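Local coordinates for MtVAO615 (Myceliophthora thermophila, PDB 6F72), which is probably a secreted oxidoreductase of unidentified substrate that carries bicovalently bound FAD and, when reduced, reacts rapidly with molecular oxygen, at residues L435-I439 with M505-T510; H53-P59 with Y123-N129; G283-A287 with L539-K543; M173-T179 with K196-E202. All blocks are in the same frame, centred on the assembly; numbering follows the deposited sequence.

Contact 1: L435-I439 with M505-T510. With NAG (2-acetamido-2-deoxy-beta-D-glucopyranose), chain G.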
# COMPACT_ATOMS: atom_id res chain seq x y z
N LEU A 435 1.33 -20.19 14.22
CA LEU A 435 0.45 -19.34 13.39
C LEU A 435 0.69 -19.54 11.90
O LEU A 435 -0.26 -19.73 11.12
CB LEU A 435 0.57 -17.85 13.76
CG LEU A 435 -0.14 -16.81 12.86
CD1 LEU A 435 -1.65 -16.98 12.90
CD2 LEU A 435 0.29 -15.39 13.22
N PHE A 436 1.97 -19.50 11.51
CA PHE A 436 2.41 -19.67 10.13
C PHE A 436 2.06 -21.05 9.56
O PHE A 436 1.75 -21.16 8.37
CB PHE A 436 3.92 -19.43 10.03
CG PHE A 436 4.32 -17.97 10.05
CD1 PHE A 436 3.47 -16.98 10.58
CD2 PHE A 436 5.57 -17.58 9.55
CE1 PHE A 436 3.85 -15.64 10.60
CE2 PHE A 436 5.95 -16.24 9.56
CZ PHE A 436 5.09 -15.27 10.09
N ARG A 437 2.11 -22.08 10.42
CA ARG A 437 1.68 -23.44 10.06
C ARG A 437 0.19 -23.47 9.75
O ARG A 437 -0.20 -24.02 8.73
CB ARG A 437 1.96 -24.44 11.19
CG ARG A 437 3.40 -24.65 11.56
CD ARG A 437 3.46 -25.58 12.76
NE ARG A 437 3.68 -26.96 12.35
CZ ARG A 437 4.71 -27.71 12.74
NH1 ARG A 437 5.64 -27.24 13.58
NH2 ARG A 437 4.82 -28.96 12.31
N ASN A 438 -0.61 -22.88 10.64
CA ASN A 438 -2.07 -22.76 10.47
C ASN A 438 -2.50 -22.05 9.16
O ASN A 438 -3.39 -22.54 8.45
CB ASN A 438 -2.71 -22.09 11.69
CG ASN A 438 -2.73 -22.98 12.92
OD1 ASN A 438 -2.10 -24.05 12.96
ND2 ASN A 438 -3.47 -22.54 13.95
N ILE A 439 -1.85 -20.93 8.85
CA ILE A 439 -2.10 -20.17 7.62
C ILE A 439 -1.71 -21.00 6.39
O ILE A 439 -2.43 -20.99 5.38
CB ILE A 439 -1.39 -18.78 7.60
CG1 ILE A 439 -1.88 -17.90 8.76
CG2 ILE A 439 -1.64 -18.08 6.26
CD1 ILE A 439 -0.99 -16.70 9.10
N MET A 505 -6.98 -14.44 14.39
CA MET A 505 -6.07 -15.55 14.70
C MET A 505 -4.63 -15.04 14.68
O MET A 505 -3.85 -15.34 15.59
CB MET A 505 -6.23 -16.74 13.74
CG MET A 505 -5.20 -17.84 13.97
SD MET A 505 -5.39 -19.35 13.00
CE MET A 505 -4.70 -18.86 11.42
N MET A 506 -4.30 -14.27 13.64
CA MET A 506 -3.00 -13.62 13.51
C MET A 506 -2.70 -12.69 14.68
O MET A 506 -1.58 -12.69 15.21
CB MET A 506 -2.92 -12.82 12.19
CG MET A 506 -2.90 -13.68 10.93
SD MET A 506 -3.41 -12.79 9.45
CE MET A 506 -2.14 -11.53 9.38
N ASP A 507 -3.71 -11.92 15.09
CA ASP A 507 -3.60 -10.94 16.18
C ASP A 507 -3.26 -11.61 17.50
O ASP A 507 -2.30 -11.24 18.16
CB ASP A 507 -4.90 -10.15 16.33
CG ASP A 507 -5.15 -9.17 15.20
OD1 ASP A 507 -4.34 -9.08 14.25
OD2 ASP A 507 -6.19 -8.49 15.28
N ALA A 508 -4.07 -12.60 17.87
CA ALA A 508 -3.92 -13.35 19.11
C ALA A 508 -2.57 -14.08 19.21
O ALA A 508 -2.02 -14.21 20.32
CB ALA A 508 -5.07 -14.34 19.26
N ALA A 509 -2.04 -14.54 18.07
CA ALA A 509 -0.74 -15.25 18.06
C ALA A 509 0.48 -14.35 18.24
O ALA A 509 1.61 -14.85 18.42
CB ALA A 509 -0.59 -16.08 16.80
N THR A 510 0.27 -13.03 18.19
CA THR A 510 1.38 -12.07 18.22
C THR A 510 1.07 -10.83 19.11
O THR A 510 0.93 -9.72 18.59
CB THR A 510 1.78 -11.64 16.79
OG1 THR A 510 0.60 -11.26 16.06
CG2 THR A 510 2.53 -12.77 16.03
C1 NAG G . -3.65 -23.21 15.22
C2 NAG G . -3.89 -22.11 16.27
C3 NAG G . -4.68 -22.57 17.51
C4 NAG G . -5.80 -23.57 17.19
C5 NAG G . -5.20 -24.72 16.36
C6 NAG G . -6.20 -25.84 16.04
C7 NAG G . -2.18 -20.31 16.51
C8 NAG G . -0.79 -20.03 16.99
N2 NAG G . -2.58 -21.58 16.66
O3 NAG G . -5.26 -21.45 18.18
O4 NAG G . -6.45 -24.03 18.38
O5 NAG G . -4.71 -24.17 15.12
O6 NAG G . -7.15 -25.38 15.07
O7 NAG G . -2.87 -19.42 16.04
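The flat carboxamide of Asn-438 meets the other helix through Met-505. Met-505 SD lies 3.8 Å from Asn-438 ND2. The same ND2 is bonded covalently to C1 of an N-acetylglucosamine. The acetamide of this sugar is the second flat group. Its O7 sits 3.5 Å from Met-505 CG, and its methyl C8 approaches Leu-435 and Ala-509. The sugar thus packs against both helices.

The rest of the packing is apolar. Leu-435 swings CG beside its own carbonyl carbon (chi1 172°) and sets both methyls against the other helix. Leu-435 CD1 is 3.8 Å from Met-505 CG. Leu-435 CD2 is 3.7 Å from Met-506 CA. Leu-435 CB also meets Ala-509 CB at 3.7 Å.

These are helices 426-439 and 488-508, meeting near their C-terminal ends. Both also rest on the seven-stranded antiparallel sheet: Ile-439 and Met-506 both touch Pro-478 of strand 472-480, and Phe-436 touches Cys-476.

Met-505 is extended as far as SD and then bends (chi3 79°). The bend tucks Met-505 CE in 3.8 Å from Asn-438 CB, and CE also touches Ile-439 CG1. Ile-439 CD1 meets Met-506 CG, the two side chains running at about a right angle.

Thr-510 OG1 gives a hydrogen bond to Met-506 O (2.7 Å), one turn back along the chain, with the donor tilted 24° from the carbonyl plane. Arg-416 NE is a second partner of this hydroxyl.

Contact 2: H53-P59 with Y123-N129. With NAG (2-acetamido-2-deoxy-beta-D-glucopyranose), chain D; NAG (2-acetamido-2-deoxy-beta-D-glucopyranose), chain B.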
# COMPACT_ATOMS: atom_id res chain seq x y z
N HIS A 53 -11.16 18.98 -17.63
CA HIS A 53 -10.54 17.85 -16.92
C HIS A 53 -11.48 17.00 -16.04
O HIS A 53 -11.02 16.19 -15.22
CB HIS A 53 -9.29 18.32 -16.14
CG HIS A 53 -8.12 18.62 -17.02
ND1 HIS A 53 -7.95 19.83 -17.65
CD2 HIS A 53 -7.07 17.84 -17.40
CE1 HIS A 53 -6.84 19.80 -18.38
NE2 HIS A 53 -6.29 18.61 -18.24
N LEU A 54 -12.79 17.19 -16.21
CA LEU A 54 -13.78 16.25 -15.67
C LEU A 54 -13.98 15.08 -16.64
O LEU A 54 -14.08 15.28 -17.86
CB LEU A 54 -15.13 16.94 -15.39
CG LEU A 54 -16.17 16.24 -14.52
CD1 LEU A 54 -15.74 16.27 -13.05
CD2 LEU A 54 -17.54 16.86 -14.69
N ILE A 55 -14.00 13.88 -16.07
CA ILE A 55 -14.23 12.63 -16.80
C ILE A 55 -15.48 11.95 -16.20
O ILE A 55 -15.60 11.85 -14.99
CB ILE A 55 -13.00 11.67 -16.73
CG1 ILE A 55 -11.73 12.35 -17.24
CG2 ILE A 55 -13.25 10.38 -17.51
CD1 ILE A 55 -10.50 11.46 -17.26
N ALA A 56 -16.42 11.53 -17.05
CA ALA A 56 -17.49 10.61 -16.64
C ALA A 56 -16.87 9.22 -16.61
O ALA A 56 -16.25 8.79 -17.59
CB ALA A 56 -18.66 10.65 -17.62
N THR A 57 -17.00 8.53 -15.48
CA THR A 57 -16.39 7.21 -15.34
C THR A 57 -16.99 6.22 -16.35
O THR A 57 -18.21 6.09 -16.48
CB THR A 57 -16.54 6.66 -13.90
OG1 THR A 57 -16.02 7.62 -12.97
CG2 THR A 57 -15.80 5.34 -13.75
N VAL A 58 -16.10 5.59 -17.09
CA VAL A 58 -16.43 4.46 -17.93
C VAL A 58 -15.42 3.40 -17.51
O VAL A 58 -14.23 3.55 -17.82
CB VAL A 58 -16.28 4.78 -19.44
CG1 VAL A 58 -16.63 3.55 -20.27
CG2 VAL A 58 -17.14 5.97 -19.82
N PRO A 59 -15.89 2.35 -16.79
CA PRO A 59 -14.99 1.28 -16.33
C PRO A 59 -14.24 0.64 -17.48
O PRO A 59 -14.78 0.53 -18.56
CB PRO A 59 -15.95 0.30 -15.64
CG PRO A 59 -17.01 1.17 -15.09
CD PRO A 59 -17.21 2.25 -16.15
N TYR A 123 -17.44 2.27 -8.05
CA TYR A 123 -16.65 3.24 -8.80
C TYR A 123 -17.27 4.62 -8.65
O TYR A 123 -18.50 4.72 -8.54
CB TYR A 123 -16.58 2.82 -10.28
CG TYR A 123 -15.54 1.77 -10.58
CD1 TYR A 123 -14.99 0.98 -9.56
CD2 TYR A 123 -15.13 1.54 -11.89
CE1 TYR A 123 -14.05 0.01 -9.84
CE2 TYR A 123 -14.19 0.56 -12.18
CZ TYR A 123 -13.65 -0.19 -11.15
OH TYR A 123 -12.70 -1.14 -11.42
N PRO A 124 -16.43 5.69 -8.63
CA PRO A 124 -16.96 7.07 -8.58
C PRO A 124 -17.72 7.41 -9.86
O PRO A 124 -17.40 6.86 -10.91
CB PRO A 124 -15.68 7.93 -8.51
CG PRO A 124 -14.66 7.11 -9.25
CD PRO A 124 -14.98 5.68 -8.89
N SER A 125 -18.70 8.32 -9.78
CA SER A 125 -19.44 8.80 -10.95
C SER A 125 -18.62 9.68 -11.90
O SER A 125 -18.75 9.57 -13.13
CB SER A 125 -20.66 9.59 -10.49
OG SER A 125 -21.58 8.76 -9.83
N TYR A 126 -17.82 10.58 -11.33
CA TYR A 126 -16.98 11.52 -12.09
C TYR A 126 -15.57 11.59 -11.50
O TYR A 126 -15.39 11.44 -10.29
CB TYR A 126 -17.59 12.93 -12.10
CG TYR A 126 -18.84 13.04 -12.92
CD1 TYR A 126 -18.79 13.35 -14.29
CD2 TYR A 126 -20.10 12.85 -12.33
CE1 TYR A 126 -19.95 13.45 -15.05
CE2 TYR A 126 -21.26 12.94 -13.07
CZ TYR A 126 -21.19 13.25 -14.42
OH TYR A 126 -22.37 13.34 -15.13
N VAL A 127 -14.60 11.83 -12.38
CA VAL A 127 -13.18 11.80 -12.04
C VAL A 127 -12.54 13.14 -12.41
O VAL A 127 -12.57 13.55 -13.59
CB VAL A 127 -12.46 10.63 -12.77
CG1 VAL A 127 -10.96 10.66 -12.54
CG2 VAL A 127 -13.05 9.27 -12.39
N VAL A 128 -11.98 13.84 -11.42
CA VAL A 128 -11.23 15.09 -11.67
C VAL A 128 -9.79 14.74 -12.03
O VAL A 128 -9.03 14.25 -11.19
CB VAL A 128 -11.24 16.06 -10.46
CG1 VAL A 128 -10.46 17.34 -10.77
CG2 VAL A 128 -12.67 16.40 -10.07
N ASN A 129 -9.43 14.96 -13.30
CA ASN A 129 -8.08 14.68 -13.78
C ASN A 129 -7.18 15.85 -13.37
O ASN A 129 -6.95 16.78 -14.16
CB ASN A 129 -8.11 14.43 -15.30
CG ASN A 129 -6.73 14.21 -15.90
OD1 ASN A 129 -5.72 14.08 -15.20
ND2 ASN A 129 -6.69 14.17 -17.24
C1 NAG D . -5.50 14.00 -18.03
C2 NAG D . -5.50 13.23 -19.36
C3 NAG D . -4.09 13.22 -19.96
C4 NAG D . -3.53 14.64 -20.14
C5 NAG D . -3.57 15.33 -18.77
C6 NAG D . -3.07 16.78 -18.82
C7 NAG D . -7.24 11.47 -19.39
C8 NAG D . -7.48 10.00 -19.21
N2 NAG D . -5.97 11.86 -19.23
O3 NAG D . -4.08 12.51 -21.20
O4 NAG D . -2.17 14.57 -20.58
O5 NAG D . -4.90 15.30 -18.22
O6 NAG D . -4.09 17.65 -19.34
O7 NAG D . -8.16 12.25 -19.64
C1 NAG B . -15.47 17.89 -20.25
C2 NAG B . -16.08 16.62 -20.88
C3 NAG B . -15.03 15.91 -21.73
C4 NAG B . -14.47 16.83 -22.82
C5 NAG B . -14.05 18.22 -22.31
C6 NAG B . -14.20 19.26 -23.42
C7 NAG B . -17.79 15.82 -19.26
C8 NAG B . -18.07 14.77 -18.22
N2 NAG B . -16.59 15.72 -19.85
O3 NAG B . -15.61 14.76 -22.33
O4 NAG B . -13.36 16.17 -23.48
O5 NAG B . -14.83 18.75 -21.22
O6 NAG B . -13.12 19.15 -24.35
O7 NAG B . -18.62 16.68 -19.52
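His-53 carries its ring beside its backbone N (chi1 -73°), while Asn-129 sends its amide away from its own N (chi1 177°). Both groups thereby reach one glycan. Asn-129 ND2 is bonded to C1 of the sugar. His-53 NE2 shares a nearly straight 2.6 Å hydrogen bond with O6 of that sugar, at the edge of the ring.

The backbones pair as antiparallel strands 54-56 and 126-129, at one edge of a mixed four-stranded sheet. Ile-55 and Val-127 are the hydrogen-bonded pair, with N to O distances of 2.9 Å (Ile-55 N to Val-127 O) and 2.8 Å (Val-127 N to Ile-55 O). On the face of Leu-54 and Ala-56, Leu-54 CD2 packs 3.7 Å from Tyr-126 CD1. Trp-43 stacks on that tyrosine. A second sugar offers N2 to Leu-54 O in a weak bond.

Beyond the strands, Thr-57 OG1 donates to Pro-124 O at 2.6 Å, from well above the carbonyl plane. Pro-59 CG rests 3.7 Å from Tyr-123 CD2, and the tyrosine hydroxyl bonds Asp-97.

The Asn-129 sugar is held both by its covalent link and by the His-53 bond to O6, which probably limits how far it can swing from the strand.

Contact 3: G283-A287 with L539-K543. With FAD (flavin-adenine dinucleotide), chain E.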
# COMPACT_ATOMS: atom_id res chain seq x y z
N GLY A 283 -3.43 7.82 4.40
CA GLY A 283 -3.89 8.67 3.29
C GLY A 283 -5.37 8.97 3.27
O GLY A 283 -6.17 8.27 3.89
N GLY A 284 -5.73 10.04 2.55
CA GLY A 284 -7.12 10.27 2.16
C GLY A 284 -8.05 10.80 3.23
O GLY A 284 -9.27 10.86 3.03
N THR A 285 -7.50 11.17 4.38
CA THR A 285 -8.34 11.72 5.44
C THR A 285 -7.98 13.13 5.94
O THR A 285 -8.88 13.89 6.33
CB THR A 285 -8.56 10.73 6.60
OG1 THR A 285 -9.54 11.27 7.49
CG2 THR A 285 -7.27 10.45 7.37
N PHE A 286 -6.70 13.47 5.90
CA PHE A 286 -6.23 14.75 6.46
C PHE A 286 -6.24 15.92 5.49
O PHE A 286 -6.57 17.03 5.89
CB PHE A 286 -4.84 14.60 7.10
CG PHE A 286 -4.81 13.65 8.26
CD1 PHE A 286 -5.47 13.96 9.46
CD2 PHE A 286 -4.12 12.44 8.17
CE1 PHE A 286 -5.46 13.08 10.53
CE2 PHE A 286 -4.09 11.55 9.26
CZ PHE A 286 -4.76 11.88 10.43
N ALA A 287 -5.85 15.66 4.24
CA ALA A 287 -5.68 16.67 3.19
C ALA A 287 -5.39 15.99 1.86
O ALA A 287 -5.04 14.80 1.82
CB ALA A 287 -4.53 17.64 3.55
N LEU A 539 -4.25 12.19 16.39
CA LEU A 539 -4.64 12.10 14.99
C LEU A 539 -6.04 12.66 14.76
O LEU A 539 -6.29 13.34 13.77
CB LEU A 539 -4.51 10.66 14.49
CG LEU A 539 -3.08 10.16 14.29
CD1 LEU A 539 -3.01 8.64 14.17
CD2 LEU A 539 -2.40 10.82 13.09
N LEU A 540 -6.94 12.38 15.70
CA LEU A 540 -8.31 12.88 15.63
C LEU A 540 -8.40 14.39 15.83
O LEU A 540 -9.20 15.07 15.18
CB LEU A 540 -9.22 12.14 16.62
CG LEU A 540 -10.73 12.37 16.50
CD1 LEU A 540 -11.29 11.80 15.18
CD2 LEU A 540 -11.42 11.73 17.69
N ARG A 541 -7.59 14.91 16.75
CA ARG A 541 -7.45 16.35 16.93
C ARG A 541 -6.94 17.06 15.67
O ARG A 541 -7.44 18.13 15.34
CB ARG A 541 -6.56 16.67 18.11
CG ARG A 541 -7.24 16.42 19.45
CD ARG A 541 -6.50 17.12 20.58
NE ARG A 541 -5.13 16.63 20.76
CZ ARG A 541 -4.78 15.56 21.49
NH1 ARG A 541 -5.68 14.81 22.12
NH2 ARG A 541 -3.50 15.23 21.58
N VAL A 542 -5.95 16.48 14.99
CA VAL A 542 -5.42 17.05 13.74
C VAL A 542 -6.51 17.01 12.66
O VAL A 542 -6.74 17.99 11.96
CB VAL A 542 -4.13 16.34 13.25
CG1 VAL A 542 -3.62 16.98 11.95
CG2 VAL A 542 -3.03 16.40 14.30
N LYS A 543 -7.19 15.86 12.55
CA LYS A 543 -8.31 15.69 11.63
C LYS A 543 -9.41 16.74 11.83
O LYS A 543 -9.86 17.34 10.85
CB LYS A 543 -8.89 14.26 11.74
CG LYS A 543 -10.24 14.02 11.05
CD LYS A 543 -10.13 13.97 9.54
CE LYS A 543 -11.40 13.40 8.93
NZ LYS A 543 -11.28 13.44 7.45
PA FAD E . -4.45 4.42 -3.77
O1A FAD E . -5.48 3.33 -3.62
O2A FAD E . -4.59 5.32 -4.96
O5B FAD E . -4.45 5.29 -2.42
C5B FAD E . -4.52 4.69 -1.13
C4B FAD E . -5.12 5.64 -0.10
O4B FAD E . -4.36 6.85 -0.06
C3B FAD E . -6.55 6.06 -0.38
O3B FAD E . -7.20 6.19 0.89
C2B FAD E . -6.43 7.43 -1.03
O2B FAD E . -7.57 8.25 -0.76
C1B FAD E . -5.18 7.98 -0.38
N9A FAD E . -4.37 8.88 -1.25
C8A FAD E . -3.55 8.48 -2.25
N7A FAD E . -2.94 9.55 -2.82
C5A FAD E . -3.36 10.65 -2.17
C6A FAD E . -3.10 12.10 -2.27
N6A FAD E . -2.25 12.57 -3.21
N1A FAD E . -3.75 12.92 -1.41
C2A FAD E . -4.61 12.46 -0.48
N3A FAD E . -4.88 11.14 -0.32
C4A FAD E . -4.30 10.21 -1.13
N1 FAD E . 2.94 -1.45 0.97
C2 FAD E . 4.14 -1.55 1.60
O2 FAD E . 4.30 -0.93 2.68
N3 FAD E . 5.15 -2.30 1.11
C4 FAD E . 5.06 -3.01 -0.03
O4 FAD E . 6.02 -3.69 -0.44
C4X FAD E . 3.79 -2.94 -0.78
N5 FAD E . 3.62 -3.61 -1.94
C5X FAD E . 2.44 -3.56 -2.63
C6 FAD E . 2.29 -4.26 -3.85
C7 FAD E . 1.06 -4.18 -4.54
C7M FAD E . 0.91 -4.95 -5.84
C8 FAD E . -0.06 -3.33 -4.01
C8M FAD E . -1.38 -3.10 -4.73
C9 FAD E . 0.11 -2.64 -2.81
C9A FAD E . 1.32 -2.72 -2.10
N10 FAD E . 1.48 -1.99 -0.90
C10 FAD E . 2.71 -2.10 -0.20
C1' FAD E . 0.37 -1.22 -0.35
C2' FAD E . 0.41 0.27 -0.45
O2' FAD E . 1.36 0.75 0.50
C3' FAD E . -0.99 0.74 -0.08
O3' FAD E . -1.99 -0.00 -0.82
C4' FAD E . -1.17 2.23 -0.33
O4' FAD E . -2.40 2.66 0.25
C5' FAD E . -1.07 2.57 -1.81
O5' FAD E . -1.34 3.95 -2.04
P FAD E . -1.60 4.47 -3.54
O1P FAD E . -0.53 3.92 -4.43
O2P FAD E . -1.86 5.95 -3.41
O3P FAD E . -3.00 3.73 -3.89
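Lys-543 and Thr-285 form the tight part of this contact. The lysine NZ donates to Thr-285 O at 2.7 Å and to Thr-285 OG1 at 2.8 Å. A bend at chi2 (73°) brings the chain round to the loop, where it crosses the threonine at about a right angle. Thr-285 OG1 also bonds Val-558 O.

Next to this, the Phe-286 ring meets helix 536-546. Leu-539 O lies at the ring edge, 3.4 Å from Phe-286 CE1, and Leu-539 CD2 is 3.7 Å from Phe-286 CZ. Thr-285 CG2 lies over one face of the ring, offset toward its rim. Val-542 is looser, with CG1 4.3 Å from Phe-286 CD1. On the outer side of the helix, Leu-540 and Arg-541 point away, and Arg-541 is exposed to solvent.

The contact joins the berberine and berberine-like region to the FAD-binding part. The same loop reaches the cofactor, with Gly-284 N 3.2 Å from FAD N3A.

Lys-543 NZ has further partners in Phe-552 O and the carboxylate of Asp-547. Four oxygens thus surround one buried amine and would favour its charged form. The two bonds to Thr-285 tie the loop beside the adenine to helix 536-546.

Contact 4: M173-T179 with K196-E202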
# COMPACT_ATOMS: atom_id res chain seq x y z
N MET A 173 -5.15 11.75 -8.86
CA MET A 173 -3.84 12.36 -8.65
C MET A 173 -2.75 11.73 -9.49
O MET A 173 -1.60 12.21 -9.47
CB MET A 173 -3.43 12.24 -7.16
CG MET A 173 -4.52 12.59 -6.17
SD MET A 173 -5.28 14.20 -6.49
CE MET A 173 -3.94 15.25 -5.95
N HIS A 174 -3.11 10.67 -10.21
CA HIS A 174 -2.19 9.83 -10.99
C HIS A 174 -1.22 10.55 -11.92
O HIS A 174 -0.10 10.08 -12.14
CB HIS A 174 -3.02 8.81 -11.81
CG HIS A 174 -2.22 7.95 -12.73
ND1 HIS A 174 -1.18 7.15 -12.30
CD2 HIS A 174 -2.33 7.74 -14.07
CE1 HIS A 174 -0.67 6.50 -13.33
NE2 HIS A 174 -1.35 6.83 -14.41
N ASN A 175 -1.66 11.68 -12.47
CA ASN A 175 -0.92 12.36 -13.52
C ASN A 175 -0.02 13.49 -13.01
O ASN A 175 0.59 14.18 -13.80
CB ASN A 175 -1.87 12.89 -14.57
CG ASN A 175 -2.67 11.79 -15.22
OD1 ASN A 175 -2.10 10.88 -15.83
ND2 ASN A 175 -3.98 11.85 -15.06
N LEU A 176 0.06 13.66 -11.69
CA LEU A 176 0.95 14.65 -11.09
C LEU A 176 2.31 13.98 -10.96
O LEU A 176 2.64 13.45 -9.90
CB LEU A 176 0.38 15.16 -9.76
CG LEU A 176 -0.91 15.97 -9.90
CD1 LEU A 176 -1.52 16.27 -8.55
CD2 LEU A 176 -0.75 17.27 -10.70
N LYS A 177 3.09 14.02 -12.04
CA LYS A 177 4.31 13.21 -12.19
C LYS A 177 5.64 13.96 -12.09
O LYS A 177 6.70 13.35 -12.31
CB LYS A 177 4.27 12.42 -13.50
CG LYS A 177 3.11 11.45 -13.66
CD LYS A 177 3.45 10.09 -13.08
CE LYS A 177 2.52 9.02 -13.63
NZ LYS A 177 2.46 7.91 -12.62
N SER A 178 5.60 15.25 -11.77
CA SER A 178 6.83 16.07 -11.64
C SER A 178 7.84 15.44 -10.68
O SER A 178 7.46 14.84 -9.67
CB SER A 178 6.49 17.47 -11.15
OG SER A 178 6.05 17.37 -9.79
N THR A 179 9.11 15.51 -11.05
CA THR A 179 10.21 15.07 -10.18
C THR A 179 11.32 16.13 -10.18
O THR A 179 11.70 16.67 -11.23
CB THR A 179 10.78 13.71 -10.60
OG1 THR A 179 11.36 13.82 -11.90
CG2 THR A 179 9.71 12.64 -10.65
N LYS A 196 11.76 16.10 -4.66
CA LYS A 196 10.37 16.53 -4.60
C LYS A 196 9.62 15.75 -5.68
O LYS A 196 10.03 15.74 -6.84
CB LYS A 196 10.26 18.03 -4.82
CG LYS A 196 8.86 18.58 -4.62
CD LYS A 196 8.84 20.09 -4.80
CE LYS A 196 7.44 20.57 -5.12
NZ LYS A 196 7.40 22.05 -5.27
N LEU A 197 8.54 15.08 -5.28
CA LEU A 197 7.82 14.19 -6.19
C LEU A 197 6.33 14.50 -6.20
O LEU A 197 5.72 14.60 -5.14
CB LEU A 197 8.04 12.72 -5.81
CG LEU A 197 9.44 12.12 -5.63
CD1 LEU A 197 9.32 10.68 -5.13
CD2 LEU A 197 10.27 12.18 -6.91
N GLY A 198 5.76 14.64 -7.40
CA GLY A 198 4.32 14.88 -7.54
C GLY A 198 3.51 13.69 -7.02
O GLY A 198 4.01 12.56 -6.97
N ALA A 199 2.26 13.95 -6.63
CA ALA A 199 1.40 12.97 -5.97
C ALA A 199 1.15 11.65 -6.73
O ALA A 199 0.85 10.63 -6.11
CB ALA A 199 0.08 13.62 -5.58
N GLY A 200 1.30 11.68 -8.05
CA GLY A 200 1.09 10.50 -8.90
C GLY A 200 2.35 9.70 -9.20
O GLY A 200 2.28 8.70 -9.90
N VAL A 201 3.50 10.14 -8.68
CA VAL A 201 4.77 9.42 -8.92
C VAL A 201 4.69 8.01 -8.30
O VAL A 201 4.35 7.84 -7.12
CB VAL A 201 6.02 10.20 -8.41
CG1 VAL A 201 7.30 9.40 -8.59
CG2 VAL A 201 6.15 11.54 -9.14
N GLU A 202 4.95 7.01 -9.15
CA GLU A 202 4.90 5.60 -8.75
C GLU A 202 6.30 5.09 -8.45
O GLU A 202 7.28 5.70 -8.86
CB GLU A 202 4.22 4.76 -9.85
CG GLU A 202 2.76 5.12 -10.06
CD GLU A 202 2.13 4.39 -11.22
OE1 GLU A 202 1.69 3.24 -11.03
OE2 GLU A 202 2.08 4.98 -12.32
O HOH W 1 -0.08 7.25 -9.73
O HOH W 2 8.41 17.98 -8.25
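Lys-177 NZ is gripped by two oxygens of residues 196-202. Glu-202 OE2 receives Lys-177 NZ through its anti lone pair, in a salt bridge of 3.0 Å. Gly-200 O takes a 2.8 Å hydrogen bond from Lys-177 NZ, which lies above the carbonyl plane. Glu-202 OE2 also meets the edge of the His-174 ring, 3.3 Å from His-174 CE1, with ring and carboxylate planes 71° apart. A water links His-174 ND1 to Gly-200 O.

The backbone sets these groups in place. Gly-200 N donates to Leu-176 O at 2.9 Å, and Gly-198 N donates to Ser-178 O at 2.8 Å. Type I turns span 173-176 and 198-201. The lack of a side chain on Gly-200 lets its CA come within 3.2 Å of Met-173 O. Thr-179 pairs with Leu-197, and its CG2, beside the backbone N, packs 3.8 Å from Leu-197 CD2.

Further out, Glu-205 OE1 makes a second salt bridge to Lys-177 and accepts the backbone N-H of Glu-202. Asn-93 OD1 bonds His-174 NE2. Met-173 CB and Ala-199 CB touch loosely, and both residues also border FAD.

Strand 193-198 thus passes through a tight turn to Glu-202, the N-cap of helix 203-212. This strand-turn-helix unit lies in the PCMH-type FAD-binding domain and forms part of the cofactor pocket wall.

Overall arrangement
Contacts 3 and 4 both border FAD. Their centres are 21 Å apart and their nearest atoms about 8 Å apart. Contact 3 brings Gly-283, Gly-284 and Ala-287 to the adenosine end, and the Ala-199 side chain of contact 4 comes within about 3 Å of the cofactor. Contact 2 is further out, the Tyr-123 side chain being about 11 Å from FAD. It touches contact 4 where Asn-129 OD1 packs 2.8 Å from Asn-175 ND2. Contact 1 stands apart, on the opposite side of the chain's centre from contacts 2 and 4. Its centre is 41 Å from that of contact 2. Along the chain it is nested within the loop closed by contact 3.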